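Local coordinates for protein aromatic-amino-acid:2-oxoglutarate transaminase (Candida albicans, PDB 6HND) that probably transfers amino groups between aromatic amino acids and 2-oxoglutarate, using pyridoxal 5'-phosphate as a class I aminotransferase, at residues I8-A13 and F177-D182; N159-T164 and E357-V362; T254-S259 and D429-K434; P289-P294 and L413-F418. All coordinates share one frame; numbering follows the deposited sequence.

Contacts 2 and 3 are buried, contact 1 is partly buried, and contact 4 lies at the surface. Contacts 1 and 2 are neighbours. Ile8 and Phe177 of contact 1 pack on Val358 of the helix used in contact 2. Contacts 3 and 4 also adjoin, since Asp432 OD2 probably accepts a hydrogen bond from Tyr291 N and Val430 packs on Ile417. Contact 2 lies on the opposite side of the chain's centre from contacts 3 and 4, and contact 1 from contact 4. Contact 1 is polar, with a carboxylate at a helix start. Contact 2 is apolar helix-on-sheet packing. Contact 3 mixes apolar packing with bridging waters, in a loop with a cofactor-binding residue. Contact 4 is mainly aromatic.

Contact 1 (I8-A13 and F177-D182); sequences ISKRAA and FLDDGD
The carboxylate of Asp179 meets the first turn of helix 10-14 with both oxygens. Lys10 N donates to Asp179 OD2 at 2.8 Å. Arg11 N donates to Asp179 OD1 at 3.1 Å, nearly straight at 165°. Each oxygen uses its syn lone pair, so the carboxylate forks over two consecutive N-H groups. Asp179 CG stands beside its own backbone N (chi1 -83°), which carries the carboxylate to the helix start.

Within the helix segment, Ser9 is the N-cap; its OG accepts from Ala12 N at 3.1 Å. The same OG is hydrogen-bonded to Asp175 O. Ser9 CB lies 3.5 Å from Asp179 OD1.

The Arg11 guanidinium meets neutral carbonyls and a charge. Leu178 O lies at its edge, near its plane. The NH2 bond to it is modelled very short, so its exact length is doubtful. NE forms a salt bridge with Asp175, and NH1 bonds Ala201 O.

Asp179 also starts a type II turn to Asp182, whose OD2 accepts from Asp179 N at 2.9 Å. This bond comes from above the Asp182 carboxylate plane.

Asp179 thus satisfies two N-H groups at the helix start. The helix dipole would probably favour its negative charge there.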
loop_
_atom_site.group_PDB
_atom_site.type_symbol
_atom_site.label_atom_id
_atom_site.label_comp_id
_atom_site.label_asym_id
_atom_site.label_seq_id
_atom_site.Cartn_x
_atom_site.Cartn_y
_atom_site.Cartn_z
ATOM N N ILE B 8 23.547 1.646 -1.997
ATOM C CA ILE B 8 22.280 1.207 -2.661
ATOM C C ILE B 8 22.458 -0.208 -3.233
ATOM O O ILE B 8 23.487 -0.493 -3.855
ATOM C CB ILE B 8 21.820 2.255 -3.680
ATOM C CG1 ILE B 8 21.488 3.553 -2.943
ATOM C CG2 ILE B 8 20.638 1.751 -4.490
ATOM C CD1 ILE B 8 21.141 4.709 -3.860
ATOM N N SER B 9 21.541 -1.116 -2.897
ATOM C CA SER B 9 21.492 -2.502 -3.419
ATOM C C SER B 9 21.486 -2.463 -4.955
ATOM O O SER B 9 20.846 -1.555 -5.544
ATOM C CB SER B 9 20.292 -3.256 -2.889
ATOM O OG SER B 9 19.071 -2.672 -3.322
ATOM N N LYS B 10 22.196 -3.412 -5.560
ATOM C CA LYS B 10 22.199 -3.697 -7.016
ATOM C C LYS B 10 20.756 -3.893 -7.478
ATOM O O LYS B 10 20.435 -3.324 -8.510
ATOM C CB LYS B 10 23.026 -4.951 -7.317
ATOM C CG LYS B 10 24.412 -4.979 -6.671
ATOM C CD LYS B 10 25.500 -5.594 -7.517
ATOM C CE LYS B 10 25.753 -4.810 -8.789
ATOM N NZ LYS B 10 27.166 -4.370 -8.878
ATOM N N ARG B 11 19.955 -4.624 -6.694
ATOM C CA ARG B 11 18.528 -4.902 -7.005
ATOM C C ARG B 11 17.755 -3.585 -7.133
ATOM O O ARG B 11 17.149 -3.375 -8.172
ATOM C CB ARG B 11 17.912 -5.827 -5.948
ATOM C CG ARG B 11 16.493 -6.283 -6.261
ATOM C CD ARG B 11 15.826 -7.044 -5.133
ATOM N NE ARG B 11 15.994 -6.342 -3.876
ATOM C CZ ARG B 11 16.703 -6.772 -2.845
ATOM N NH1 ARG B 11 17.315 -7.939 -2.888
ATOM N NH2 ARG B 11 16.795 -6.025 -1.765
ATOM N N ALA B 12 17.799 -2.730 -6.114
ATOM C CA ALA B 12 17.051 -1.452 -6.166
ATOM C C ALA B 12 17.661 -0.491 -7.210
ATOM O O ALA B 12 16.903 0.271 -7.797
ATOM C CB ALA B 12 16.982 -0.817 -4.795
ATOM N N ALA B 13 18.973 -0.487 -7.433
ATOM C CA ALA B 13 19.598 0.411 -8.434
ATOM C C ALA B 13 19.285 -0.080 -9.850
ATOM O O ALA B 13 19.323 0.756 -10.764
ATOM C CB ALA B 13 21.101 0.506 -8.262
ATOM N N PHE B 177 18.778 -1.046 0.657
ATOM C CA PHE B 177 20.155 -1.260 1.193
ATOM C C PHE B 177 20.626 -2.726 1.104
ATOM O O PHE B 177 21.842 -2.909 1.087
ATOM C CB PHE B 177 20.318 -0.715 2.618
ATOM C CG PHE B 177 20.297 0.786 2.727
ATOM C CD1 PHE B 177 21.149 1.566 1.979
ATOM C CD2 PHE B 177 19.467 1.418 3.636
ATOM C CE1 PHE B 177 21.105 2.943 2.072
ATOM C CE2 PHE B 177 19.451 2.800 3.760
ATOM C CZ PHE B 177 20.260 3.564 2.967
ATOM N N LEU B 178 19.757 -3.737 1.066
ATOM C CA LEU B 178 20.212 -5.142 1.214
ATOM C C LEU B 178 20.036 -5.942 -0.085
ATOM O O LEU B 178 18.911 -6.162 -0.521
ATOM C CB LEU B 178 19.432 -5.794 2.355
ATOM C CG LEU B 178 19.558 -5.124 3.714
ATOM C CD1 LEU B 178 18.645 -5.806 4.717
ATOM C CD2 LEU B 178 20.991 -5.115 4.194
ATOM N N ASP B 179 21.120 -6.429 -0.654
ATOM C CA ASP B 179 21.085 -7.442 -1.739
ATOM C C ASP B 179 20.990 -8.817 -1.102
ATOM O O ASP B 179 21.256 -8.934 0.122
ATOM C CB ASP B 179 22.327 -7.352 -2.632
ATOM C CG ASP B 179 22.172 -6.284 -3.691
ATOM O OD1 ASP B 179 21.099 -6.288 -4.355
ATOM O OD2 ASP B 179 23.093 -5.454 -3.829
ATOM N N ASP B 180 20.651 -9.801 -1.920
ATOM C CA ASP B 180 20.656 -11.244 -1.571
ATOM C C ASP B 180 22.046 -11.608 -1.027
ATOM O O ASP B 180 23.022 -11.313 -1.708
ATOM C CB ASP B 180 20.291 -12.082 -2.801
ATOM C CG ASP B 180 19.444 -13.278 -2.435
ATOM O OD1 ASP B 180 20.048 -14.310 -2.073
ATOM O OD2 ASP B 180 18.178 -13.143 -2.470
ATOM N N GLY B 181 22.124 -12.188 0.168
ATOM C CA GLY B 181 23.397 -12.579 0.790
ATOM C C GLY B 181 23.934 -11.542 1.766
ATOM O O GLY B 181 24.851 -11.872 2.538
ATOM N N ASP B 182 23.447 -10.304 1.736
ATOM C CA ASP B 182 23.957 -9.257 2.660
ATOM C C ASP B 182 23.571 -9.600 4.109
ATOM O O ASP B 182 22.670 -10.425 4.355
ATOM C CB ASP B 182 23.465 -7.876 2.246
ATOM C CG ASP B 182 24.129 -7.349 0.990
ATOM O OD1 ASP B 182 25.064 -8.023 0.504
ATOM O OD2 ASP B 182 23.748 -6.241 0.564
#

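Contact 2 (N159-T164 and E357-V362); sequences NVFITT and EVIDAV
Ile359 packs against Phe161 and Asn159, where helix 357-362 faces strand 159-163. Its CG2 methyl lies 3.7 Å from Phe161 CD2, obliquely to the ring. Its CG1 reaches along the strand to Asn159, 3.6 Å from the backbone O of that residue. The two branches of Ile359 thus touch two residues on the same side of the strand. CG1 stands beside the backbone N and anti to the carbonyl carbon (chi1 -59°), which sends CG2 toward Phe161. One turn later, Val362 CG1 sits over one face of the Phe161 ring. Val362 CG1 is 4.2 Å from Phe161 CD1, offset toward the rim.

The next shell is polar and lies at the edge. A water accepts a weak bond from Asn159 ND2 at 3.4 Å and donates to Asp360 OD1 at 2.9 Å. Asn159 OD1 is held more firmly by Arg144, through a hydrogen bond from NH2.

Farther out, the fold sets the positions. Strand 158-163 is one of the two edge strands, within this chain, of the seven-stranded mixed sheet of the large domain. It pairs antiparallel with strand 350-355. Helix 356-369 follows that neighbouring strand and turns back over one face of the sheet. The short axes are 8.4 Å apart and cross at only 21°. Val160 and Ile162 point to the other face, where they meet helix 137-151. Lys172 and Ile352 also touch the Phe161 side chain.

The contact is therefore hydrophobic at its centre. It combines methyl-to-ring packing with aliphatic carbon against the strand backbone. The polar link at its edge goes through one water, weakly held on the Asn159 side.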
loop_
_atom_site.group_PDB
_atom_site.type_symbol
_atom_site.label_atom_id
_atom_site.label_comp_id
_atom_site.label_asym_id
_atom_site.label_seq_id
_atom_site.Cartn_x
_atom_site.Cartn_y
_atom_site.Cartn_z
ATOM N N ASN B 159 15.669 14.038 0.845
ATOM C CA ASN B 159 14.259 14.211 0.434
ATOM C C ASN B 159 13.356 13.300 1.273
ATOM O O ASN B 159 13.866 12.445 2.018
ATOM C CB ASN B 159 14.152 13.990 -1.079
ATOM C CG ASN B 159 12.886 14.531 -1.695
ATOM O OD1 ASN B 159 12.146 15.317 -1.073
ATOM N ND2 ASN B 159 12.615 14.050 -2.903
ATOM N N VAL B 160 12.047 13.521 1.186
ATOM C CA VAL B 160 11.038 12.688 1.873
ATOM C C VAL B 160 10.257 11.922 0.797
ATOM O O VAL B 160 10.302 12.316 -0.367
ATOM C CB VAL B 160 10.160 13.544 2.814
ATOM C CG1 VAL B 160 10.972 14.074 3.971
ATOM C CG2 VAL B 160 9.483 14.707 2.130
ATOM N N PHE B 161 9.546 10.881 1.219
ATOM C CA PHE B 161 8.707 9.988 0.386
ATOM C C PHE B 161 7.550 9.462 1.246
ATOM O O PHE B 161 7.812 8.831 2.282
ATOM C CB PHE B 161 9.564 8.839 -0.128
ATOM C CG PHE B 161 8.924 8.025 -1.206
ATOM C CD1 PHE B 161 8.073 6.983 -0.891
ATOM C CD2 PHE B 161 9.208 8.276 -2.538
ATOM C CE1 PHE B 161 7.503 6.217 -1.894
ATOM C CE2 PHE B 161 8.655 7.499 -3.537
ATOM C CZ PHE B 161 7.802 6.469 -3.209
ATOM N N ILE B 162 6.315 9.712 0.830
ATOM C CA ILE B 162 5.114 9.259 1.578
ATOM C C ILE B 162 5.047 7.729 1.474
ATOM O O ILE B 162 5.135 7.200 0.342
ATOM C CB ILE B 162 3.842 9.942 1.053
ATOM C CG1 ILE B 162 3.934 11.464 1.127
ATOM C CG2 ILE B 162 2.619 9.402 1.783
ATOM C CD1 ILE B 162 4.444 11.994 2.465
ATOM N N THR B 163 4.888 7.063 2.625
ATOM C CA THR B 163 4.728 5.593 2.753
ATOM C C THR B 163 3.351 5.251 3.307
ATOM O O THR B 163 2.577 6.171 3.635
ATOM C CB THR B 163 5.788 5.013 3.683
ATOM O OG1 THR B 163 5.475 5.526 4.983
ATOM C CG2 THR B 163 7.196 5.392 3.262
ATOM N N THR B 164 3.079 3.961 3.455
ATOM C CA THR B 164 1.816 3.482 4.061
ATOM C C THR B 164 2.049 3.110 5.533
ATOM O O THR B 164 1.226 2.387 6.073
ATOM C CB THR B 164 1.197 2.392 3.182
ATOM O OG1 THR B 164 2.086 1.289 2.958
ATOM C CG2 THR B 164 0.789 2.973 1.844
ATOM N N GLU B 357 19.120 10.076 -3.787
ATOM C CA GLU B 357 19.410 8.924 -4.663
ATOM C C GLU B 357 18.778 7.699 -4.014
ATOM O O GLU B 357 18.306 6.829 -4.778
ATOM C CB GLU B 357 20.911 8.792 -4.950
ATOM C CG GLU B 357 21.433 9.904 -5.872
ATOM C CD GLU B 357 22.582 9.604 -6.828
ATOM O OE1 GLU B 357 22.730 8.441 -7.266
ATOM O OE2 GLU B 357 23.330 10.550 -7.163
ATOM N N VAL B 358 18.748 7.646 -2.676
ATOM C CA VAL B 358 18.057 6.551 -1.938
ATOM C C VAL B 358 16.545 6.681 -2.191
ATOM O O VAL B 358 15.933 5.658 -2.555
ATOM C CB VAL B 358 18.436 6.512 -0.443
ATOM C CG1 VAL B 358 17.555 5.557 0.342
ATOM C CG2 VAL B 358 19.904 6.136 -0.236
ATOM N N ILE B 359 15.964 7.878 -2.078
ATOM C CA ILE B 359 14.508 8.105 -2.345
ATOM C C ILE B 359 14.164 7.677 -3.778
ATOM O O ILE B 359 13.061 7.113 -3.968
ATOM C CB ILE B 359 14.064 9.562 -2.086
ATOM C CG1 ILE B 359 14.318 10.009 -0.637
ATOM C CG2 ILE B 359 12.608 9.756 -2.474
ATOM C CD1 ILE B 359 13.955 8.977 0.428
ATOM N N ASP B 360 15.027 7.943 -4.761
ATOM C CA ASP B 360 14.709 7.667 -6.187
ATOM C C ASP B 360 14.571 6.158 -6.383
ATOM O O ASP B 360 13.704 5.729 -7.172
ATOM C CB ASP B 360 15.777 8.204 -7.150
ATOM C CG ASP B 360 15.759 9.711 -7.306
ATOM O OD1 ASP B 360 14.699 10.320 -6.982
ATOM O OD2 ASP B 360 16.825 10.276 -7.713
ATOM N N ALA B 361 15.454 5.397 -5.754
ATOM C CA ALA B 361 15.475 3.924 -5.817
ATOM C C ALA B 361 14.234 3.393 -5.092
ATOM O O ALA B 361 13.591 2.498 -5.651
ATOM C CB ALA B 361 16.763 3.382 -5.255
ATOM N N VAL B 362 13.863 3.961 -3.944
ATOM C CA VAL B 362 12.609 3.572 -3.224
ATOM C C VAL B 362 11.403 3.818 -4.150
ATOM O O VAL B 362 10.464 2.950 -4.219
ATOM C CB VAL B 362 12.441 4.265 -1.859
ATOM C CG1 VAL B 362 11.073 4.006 -1.257
ATOM C CG2 VAL B 362 13.504 3.838 -0.861
HETATM O O HOH W 1 14.686 11.928 -4.583
#

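Contact 3 (T254-S259 and D429-K434); sequences TGFTQS and DVIDPK
This is a buried contact, mostly between loops and bridged by water, in which Gly255, Phe256 and Thr257 meet Ile431, Pro433 and Lys434. It sits where the loop after strand 243-246 meets the end of strand 428-430. The direct packing is led by Phe256 and Ile431, whose side chains cross at about a right angle. Ile431 CG2 comes obliquely to the ring and lies only 3.3 Å from Phe256 CE1, a tight approach. With Ile431 CG1 beside the backbone N (chi1 -48°), CG2 is left anti to it and faces the ring. Gly255 O lies 3.7 Å from Pro433 CA. Gly255 has a positive phi of 83° and lies close against Pro433.

The loop carries the Asn-Pro-Thr-Gly sequence familiar from class I aminotransferases, and its Asn252 binds pyridoxal phosphate. Strand 428-430 is an outer strand of the antiparallel four-stranded sheet of the smaller, C-terminal part. The contact therefore joins the cofactor-side loop to that sheet. Thr254 O adds a bond from Thr440 OG1 of the next strand.

Three waters bridge polar atoms of the two segments. One donates to both Thr254 O and Ile431 O. A second accepts from Lys434 N at 2.7 Å, donates to Gly255 O, and bonds Thr257 OG1 at 2.9 Å. A third accepts from Thr257 N and from Lys434 NZ, at 3.0 Å each. The bent Lys434 chain brings its ammonium back to this water. Lys434 CB rests 3.7 Å from Thr257 OG1, which is also hydrogen-bonded to Gly250 N.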
loop_
_atom_site.group_PDB
_atom_site.type_symbol
_atom_site.label_atom_id
_atom_site.label_comp_id
_atom_site.label_asym_id
_atom_site.label_seq_id
_atom_site.Cartn_x
_atom_site.Cartn_y
_atom_site.Cartn_z
ATOM N N THR B 254 12.402 -2.872 24.416
ATOM C CA THR B 254 13.061 -2.677 25.739
ATOM C C THR B 254 12.750 -1.308 26.343
ATOM O O THR B 254 12.942 -1.177 27.534
ATOM C CB THR B 254 14.572 -2.927 25.688
ATOM O OG1 THR B 254 15.191 -1.964 24.834
ATOM C CG2 THR B 254 14.899 -4.330 25.224
ATOM N N GLY B 255 12.338 -0.321 25.545
ATOM C CA GLY B 255 12.036 1.057 25.990
ATOM C C GLY B 255 13.273 1.935 26.109
ATOM O O GLY B 255 13.098 3.103 26.436
ATOM N N PHE B 256 14.487 1.430 25.834
ATOM C CA PHE B 256 15.752 2.207 25.969
ATOM C C PHE B 256 15.847 3.301 24.896
ATOM O O PHE B 256 15.208 3.210 23.830
ATOM C CB PHE B 256 16.986 1.303 25.914
ATOM C CG PHE B 256 17.152 0.367 27.090
ATOM C CD1 PHE B 256 17.204 0.855 28.381
ATOM C CD2 PHE B 256 17.289 -0.998 26.902
ATOM C CE1 PHE B 256 17.350 0.002 29.464
ATOM C CE2 PHE B 256 17.443 -1.853 27.987
ATOM C CZ PHE B 256 17.473 -1.351 29.267
ATOM N N THR B 257 16.597 4.346 25.214
ATOM C CA THR B 257 16.831 5.524 24.352
ATOM C C THR B 257 18.325 5.831 24.326
ATOM O O THR B 257 18.912 6.028 25.421
ATOM C CB THR B 257 16.052 6.751 24.816
ATOM O OG1 THR B 257 14.674 6.423 24.728
ATOM C CG2 THR B 257 16.337 7.980 23.981
ATOM N N GLN B 258 18.908 5.846 23.126
ATOM C CA GLN B 258 20.351 6.116 22.926
ATOM C C GLN B 258 20.570 7.606 23.172
ATOM O O GLN B 258 19.818 8.408 22.582
ATOM C CB GLN B 258 20.805 5.709 21.520
ATOM C CG GLN B 258 20.808 4.211 21.277
ATOM C CD GLN B 258 21.044 3.892 19.820
ATOM O OE1 GLN B 258 21.456 4.742 19.027
ATOM N NE2 GLN B 258 20.789 2.653 19.457
ATOM N N SER B 259 21.543 7.936 24.025
ATOM C CA SER B 259 22.050 9.313 24.256
ATOM C C SER B 259 22.615 9.880 22.950
ATOM O O SER B 259 22.997 9.084 22.047
ATOM C CB SER B 259 23.112 9.322 25.327
ATOM O OG SER B 259 24.325 8.779 24.827
ATOM N N ASP B 429 11.354 -6.251 38.459
ATOM C CA ASP B 429 11.909 -4.879 38.364
ATOM C C ASP B 429 11.373 -4.307 37.066
ATOM O O ASP B 429 10.783 -5.090 36.287
ATOM C CB ASP B 429 13.440 -4.868 38.400
ATOM C CG ASP B 429 14.034 -3.552 38.885
ATOM O OD1 ASP B 429 13.294 -2.566 38.968
ATOM O OD2 ASP B 429 15.228 -3.533 39.175
ATOM N N VAL B 430 11.568 -3.008 36.873
ATOM C CA VAL B 430 11.094 -2.250 35.693
ATOM C C VAL B 430 12.229 -1.341 35.253
ATOM O O VAL B 430 12.849 -0.720 36.134
ATOM C CB VAL B 430 9.851 -1.423 36.028
ATOM C CG1 VAL B 430 8.797 -1.606 34.967
ATOM C CG2 VAL B 430 9.278 -1.786 37.386
ATOM N N ILE B 431 12.497 -1.302 33.950
ATOM C CA ILE B 431 13.227 -0.185 33.296
ATOM C C ILE B 431 12.248 0.984 33.139
ATOM O O ILE B 431 11.173 0.755 32.572
ATOM C CB ILE B 431 13.817 -0.605 31.942
ATOM C CG1 ILE B 431 14.572 -1.937 32.021
ATOM C CG2 ILE B 431 14.693 0.519 31.404
ATOM C CD1 ILE B 431 15.675 -1.962 33.068
ATOM N N ASP B 432 12.637 2.170 33.612
ATOM C CA ASP B 432 11.975 3.469 33.346
ATOM C C ASP B 432 12.260 3.888 31.900
ATOM O O ASP B 432 13.374 4.294 31.579
ATOM C CB ASP B 432 12.431 4.515 34.367
ATOM C CG ASP B 432 11.508 5.723 34.479
ATOM O OD1 ASP B 432 10.414 5.712 33.864
ATOM O OD2 ASP B 432 11.905 6.691 35.163
ATOM N N PRO B 433 11.278 3.785 30.968
ATOM C CA PRO B 433 11.472 4.231 29.586
ATOM C C PRO B 433 11.521 5.758 29.478
ATOM O O PRO B 433 10.798 6.411 30.200
ATOM C CB PRO B 433 10.220 3.734 28.871
ATOM C CG PRO B 433 9.152 3.789 29.973
ATOM C CD PRO B 433 9.900 3.321 31.203
ATOM N N LYS B 434 12.361 6.267 28.574
ATOM C CA LYS B 434 12.581 7.714 28.342
ATOM C C LYS B 434 11.672 8.197 27.227
ATOM O O LYS B 434 11.539 9.434 27.084
ATOM C CB LYS B 434 14.039 7.986 27.990
ATOM C CG LYS B 434 15.023 7.676 29.107
ATOM C CD LYS B 434 16.281 8.495 29.041
ATOM C CE LYS B 434 17.558 7.703 29.257
ATOM N NZ LYS B 434 17.409 6.578 30.203
HETATM O O HOH W 2 11.150 0.013 29.813
HETATM O O HOH W 3 14.434 5.052 27.301
HETATM O O HOH W 4 18.108 4.979 27.765
#

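Contact 4 (P289-P294 and L413-F418); sequences PKYEKP and LLYSIF
Tyr291 packs tightly against one side of helix 413-418, against Leu414 and Phe418. The Phe418 ring turns its edge to the Tyr291 face in a T-shaped stack. The centroids are 4.9 Å apart and the planes stand at 76°. Phe418 CE2 lies over the centre of the Tyr291 ring, and CD2 is 3.7 Å from Tyr291 CZ. Leu414 CB comes obliquely to the ring, 3.7 Å from Tyr291 CD1. The ring is swung to the helix because CG is anti to the backbone N of Tyr291 (chi1 171°). The phenol OH of Tyr291 ends in plane at the edge of the Tyr415 ring, 3.5 Å from Tyr415 CD1. This OH is buried by the contact and has no polar partner in the model.

Helix 392-418 is long, and this segment is its last part. Leu413 points the other way, to Leu41 of the second subunit. The partner segment belongs to the loop that follows strand 276-280. Asp432 OD2 accepts a hydrogen bond from Tyr291 N, which ties that loop to the chain just past strand 428-430. Beyond Pro294, residues 296-308 are not modelled, so the loop is probably mobile there.

The outer side is looser. Pro294 CD rests 3.8 Å from Tyr415 CB and meets the Tyr415 ring obliquely. Lys293 is exposed and bends back at its end, so that NZ lies 4.0 Å from Tyr415 CE1. It stands at the ring edge and in plane, not over the face, so the approach is not a cation-pi one.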
loop_
_atom_site.group_PDB
_atom_site.type_symbol
_atom_site.label_atom_id
_atom_site.label_comp_id
_atom_site.label_asym_id
_atom_site.label_seq_id
_atom_site.Cartn_x
_atom_site.Cartn_y
_atom_site.Cartn_z
ATOM N N PRO B 289 9.395 12.198 31.120
ATOM C CA PRO B 289 10.254 12.510 32.259
ATOM C C PRO B 289 10.403 11.284 33.167
ATOM O O PRO B 289 9.498 10.421 33.165
ATOM C CB PRO B 289 9.583 13.655 33.027
ATOM C CG PRO B 289 8.312 13.993 32.267
ATOM C CD PRO B 289 8.161 12.983 31.137
ATOM N N LYS B 290 11.530 11.196 33.885
ATOM C CA LYS B 290 11.829 10.017 34.744
ATOM C C LYS B 290 10.759 9.908 35.843
ATOM O O LYS B 290 10.140 10.926 36.227
ATOM C CB LYS B 290 13.284 10.017 35.226
ATOM C CG LYS B 290 13.654 10.876 36.420
ATOM C CD LYS B 290 14.868 10.303 37.160
ATOM C CE LYS B 290 15.847 11.357 37.643
ATOM N NZ LYS B 290 15.234 12.289 38.624
ATOM N N TYR B 291 10.469 8.686 36.262
ATOM C CA TYR B 291 9.363 8.386 37.199
ATOM C C TYR B 291 9.438 9.283 38.442
ATOM O O TYR B 291 10.516 9.415 39.057
ATOM C CB TYR B 291 9.391 6.922 37.635
ATOM C CG TYR B 291 8.431 6.616 38.744
ATOM C CD1 TYR B 291 7.114 6.312 38.459
ATOM C CD2 TYR B 291 8.834 6.632 40.073
ATOM C CE1 TYR B 291 6.208 6.035 39.470
ATOM C CE2 TYR B 291 7.941 6.333 41.095
ATOM C CZ TYR B 291 6.619 6.059 40.790
ATOM O OH TYR B 291 5.711 5.793 41.766
ATOM N N GLU B 292 8.291 9.853 38.809
ATOM C CA GLU B 292 8.028 10.347 40.180
ATOM C C GLU B 292 6.608 9.903 40.599
ATOM O O GLU B 292 5.753 9.756 39.709
ATOM C CB GLU B 292 8.359 11.837 40.211
ATOM C CG GLU B 292 7.298 12.753 39.636
ATOM C CD GLU B 292 7.618 14.212 39.944
ATOM O OE1 GLU B 292 8.728 14.672 39.553
ATOM O OE2 GLU B 292 6.800 14.873 40.626
ATOM N N LYS B 293 6.382 9.626 41.896
ATOM C CA LYS B 293 5.050 9.231 42.445
ATOM C C LYS B 293 3.960 10.064 41.767
ATOM O O LYS B 293 4.081 11.286 41.718
ATOM C CB LYS B 293 4.985 9.438 43.961
ATOM C CG LYS B 293 3.799 8.767 44.654
ATOM C CD LYS B 293 4.003 8.437 46.146
ATOM C CE LYS B 293 5.269 7.654 46.468
ATOM N NZ LYS B 293 5.543 6.562 45.495
ATOM N N PRO B 294 2.901 9.446 41.181
ATOM C CA PRO B 294 1.701 10.187 40.784
ATOM C C PRO B 294 0.918 10.763 41.989
ATOM O O PRO B 294 1.118 10.306 43.128
ATOM C CB PRO B 294 0.837 9.168 40.009
ATOM C CG PRO B 294 1.724 7.957 39.786
ATOM C CD PRO B 294 2.812 8.020 40.835
ATOM N N LEU B 413 1.385 3.017 35.719
ATOM C CA LEU B 413 1.732 1.576 35.594
ATOM C C LEU B 413 2.946 1.272 36.478
ATOM O O LEU B 413 2.937 0.217 37.145
ATOM C CB LEU B 413 2.002 1.237 34.129
ATOM C CG LEU B 413 2.492 -0.180 33.876
ATOM C CD1 LEU B 413 1.428 -1.183 34.298
ATOM C CD2 LEU B 413 2.881 -0.356 32.412
ATOM N N LEU B 414 3.953 2.155 36.469
ATOM C CA LEU B 414 5.182 1.985 37.293
ATOM C C LEU B 414 4.819 2.030 38.792
ATOM O O LEU B 414 5.366 1.188 39.525
ATOM C CB LEU B 414 6.264 3.010 36.910
ATOM C CG LEU B 414 7.392 2.443 36.041
ATOM C CD1 LEU B 414 6.877 2.091 34.658
ATOM C CD2 LEU B 414 8.552 3.400 35.933
ATOM N N TYR B 415 3.942 2.951 39.222
ATOM C CA TYR B 415 3.424 3.025 40.613
ATOM C C TYR B 415 2.747 1.681 40.941
ATOM O O TYR B 415 3.176 0.986 41.884
ATOM C CB TYR B 415 2.500 4.236 40.781
ATOM C CG TYR B 415 1.872 4.390 42.151
ATOM C CD1 TYR B 415 2.605 4.887 43.216
ATOM C CD2 TYR B 415 0.545 4.051 42.378
ATOM C CE1 TYR B 415 2.047 5.011 44.474
ATOM C CE2 TYR B 415 -0.030 4.172 43.633
ATOM C CZ TYR B 415 0.727 4.656 44.685
ATOM O OH TYR B 415 0.194 4.785 45.935
ATOM N N SER B 416 1.782 1.259 40.129
ATOM C CA SER B 416 1.022 -0.001 40.353
ATOM C C SER B 416 2.000 -1.145 40.634
ATOM O O SER B 416 1.619 -2.061 41.365
ATOM C CB SER B 416 0.100 -0.338 39.212
ATOM O OG SER B 416 0.831 -0.783 38.082
ATOM N N ILE B 417 3.224 -1.078 40.099
ATOM C CA ILE B 417 4.226 -2.179 40.192
ATOM C C ILE B 417 5.045 -1.959 41.467
ATOM O O ILE B 417 5.243 -2.952 42.222
ATOM C CB ILE B 417 5.092 -2.279 38.912
ATOM C CG1 ILE B 417 4.292 -2.807 37.711
ATOM C CG2 ILE B 417 6.345 -3.122 39.156
ATOM C CD1 ILE B 417 4.920 -2.505 36.364
ATOM N N PHE B 418 5.499 -0.725 41.703
ATOM C CA PHE B 418 6.389 -0.375 42.844
ATOM C C PHE B 418 5.691 -0.665 44.188
ATOM O O PHE B 418 6.387 -1.053 45.137
ATOM C CB PHE B 418 6.869 1.077 42.736
ATOM C CG PHE B 418 7.823 1.346 41.597
ATOM C CD1 PHE B 418 8.758 0.392 41.197
ATOM C CD2 PHE B 418 7.809 2.569 40.942
ATOM C CE1 PHE B 418 9.645 0.657 40.166
ATOM C CE2 PHE B 418 8.705 2.839 39.916
ATOM C CZ PHE B 418 9.611 1.878 39.518
#